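Local coordinates for protein inactive glucansucrase (Lactobacillus reuteri, PDB 5JBD) that is an inactive glucansucrase of glycosyl hydrolase family 70, built round a TIM barrel, with a bound calcium ion, at residues A[818-821]-A[822-825]. Residues are numbered along the deposited sequence; the frame is centred on the assembly and turned at random.
Sequences TKAI and STGV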
ATOM      1  N   THR A 818     -14.450  17.928 -19.442  1.00 31.82           N
ATOM      2  CA  THR A 818     -15.357  16.909 -18.913  1.00 30.35           C
ATOM      3  C   THR A 818     -15.559  17.122 -17.427  1.00 29.59           C
ATOM      4  O   THR A 818     -14.592  17.100 -16.657  1.00 27.77           O
ATOM      5  CB  THR A 818     -14.789  15.521 -19.153  1.00 30.49           C
ATOM      6  OG1 THR A 818     -14.653  15.332 -20.563  1.00 29.61           O
ATOM      7  CG2 THR A 818     -15.701  14.416 -18.546  1.00 30.72           C
ATOM      8  N   LYS A 819     -16.813  17.321 -17.021  1.00 29.65           N
ATOM      9  CA  LYS A 819     -17.120  17.599 -15.618  1.00 31.19           C
ATOM     10  C   LYS A 819     -17.113  16.308 -14.816  1.00 32.21           C
ATOM     11  O   LYS A 819     -17.836  15.376 -15.136  1.00 34.20           O
ATOM     12  CB  LYS A 819     -18.462  18.302 -15.493  1.00 34.71           C
ATOM     13  CG  LYS A 819     -18.452  19.696 -16.106  1.00 38.08           C
ATOM     14  CD  LYS A 819     -19.790  20.389 -15.937  1.00 41.66           C
ATOM     15  CE  LYS A 819     -19.703  21.879 -16.255  1.00 46.12           C
ATOM     16  NZ  LYS A 819     -20.075  22.144 -17.669  1.00 48.71           N
ATOM     17  N   ALA A 820     -16.276  16.251 -13.791  1.00 31.58           N
ATOM     18  CA  ALA A 820     -16.209  15.097 -12.884  1.00 31.81           C
ATOM     19  C   ALA A 820     -17.513  14.907 -12.095  1.00 31.50           C
ATOM     20  O   ALA A 820     -18.207  15.868 -11.770  1.00 30.35           O
ATOM     21  CB  ALA A 820     -15.036  15.259 -11.926  1.00 32.32           C
ATOM     22  N   ILE A 821     -17.838  13.654 -11.800  1.00 30.43           N
ATOM     23  CA  ILE A 821     -19.090  13.305 -11.097  1.00 29.87           C
ATOM     24  C   ILE A 821     -19.122  13.889  -9.688  1.00 28.10           C
ATOM     25  O   ILE A 821     -20.075  14.539  -9.316  1.00 28.70           O
ATOM     26  CB  ILE A 821     -19.313  11.757 -11.033  1.00 29.79           C
ATOM     27  CG1 ILE A 821     -19.502  11.203 -12.464  1.00 30.51           C
ATOM     28  CG2 ILE A 821     -20.514  11.404 -10.153  1.00 29.81           C
ATOM     29  CD1 ILE A 821     -19.770   9.706 -12.634  1.00 31.50           C
ATOM     30  N   SER A 822     -18.083  13.641  -8.901  1.00 28.35           N
ATOM     31  CA  SER A 822     -18.121  14.006  -7.485  1.00 28.02           C
ATOM     32  C   SER A 822     -18.206  15.522  -7.276  1.00 28.68           C
ATOM     33  O   SER A 822     -18.914  15.963  -6.377  1.00 27.94           O
ATOM     34  CB  SER A 822     -16.943  13.407  -6.706  1.00 28.24           C
ATOM     35  OG  SER A 822     -15.741  14.147  -6.855  1.00 27.76           O
ATOM     36  N   THR A 823     -17.540  16.296  -8.136  1.00 28.24           N
ATOM     37  CA  THR A 823     -17.466  17.779  -7.991  1.00 29.44           C
ATOM     38  C   THR A 823     -18.343  18.591  -8.925  1.00 30.60           C
ATOM     39  O   THR A 823     -18.668  19.739  -8.611  1.00 30.09           O
ATOM     40  CB  THR A 823     -16.043  18.281  -8.243  1.00 28.37           C
ATOM     41  OG1 THR A 823     -15.624  17.892  -9.563  1.00 27.13           O
ATOM     42  CG2 THR A 823     -15.104  17.722  -7.213  1.00 28.62           C
ATOM     43  N   GLY A 824     -18.694  18.020 -10.079  1.00 30.74           N
ATOM     44  CA  GLY A 824     -19.365  18.765 -11.140  1.00 33.48           C
ATOM     45  C   GLY A 824     -18.485  19.772 -11.877  1.00 35.22           C
ATOM     46  O   GLY A 824     -19.019  20.588 -12.622  1.00 34.89           O
ATOM     47  N   VAL A 825     -17.156  19.704 -11.702  1.00 34.97           N
ATOM     48  CA  VAL A 825     -16.218  20.554 -12.452  1.00 36.20           C
ATOM     49  C   VAL A 825     -15.103  19.721 -13.076  1.00 35.52           C
ATOM     50  O   VAL A 825     -14.858  18.580 -12.660  1.00 33.39           O
ATOM     51  CB  VAL A 825     -15.616  21.694 -11.592  1.00 37.86           C
ATOM     52  CG1 VAL A 825     -16.716  22.616 -11.079  1.00 38.06           C
ATOM     53  CG2 VAL A 825     -14.795  21.158 -10.434  1.00 38.04           C
TER
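Ala820 and Gly824 close a tight turn through backbone atoms: Gly824 N donates to Ala820 O over 2.8 Å, a bent bond (136° at the hydrogen). Residues 820-824 form an alpha-turn, and Ala820 N reaches Val825 O at 3.0 Å, approaching from above that carbonyl's plane. The turn thus reverses the chain in the loop between helix 805-811 and strand 841-845, with Gly824 at positive phi (72°). Ala820 CB lies 3.6 Å from Thr823 OG1. Set between the backbone N and the carbonyl carbon (chi1 58°), Thr823 OG1 accepts a nearly straight bond from Val825 N at 3.2 Å, making an ST turn. The aliphatic part of Lys819 runs alongside the Gly824 carbonyl, CD lying 3.4 Å from Gly824 O, before the chain bends at its last torsion and leads away. Farther out, Ser822 OG hydrogen-bonds Asp289 and Asp291, while Ala820 and Ile821 rest on helix 291-304. Two backbone bonds across the turn and one side-chain acceptor within it therefore fix its shape; the single Ser822 hydroxyl can donate to only one carboxylate at a time, so its proton probably alternates between them, or one aspartate may be protonated.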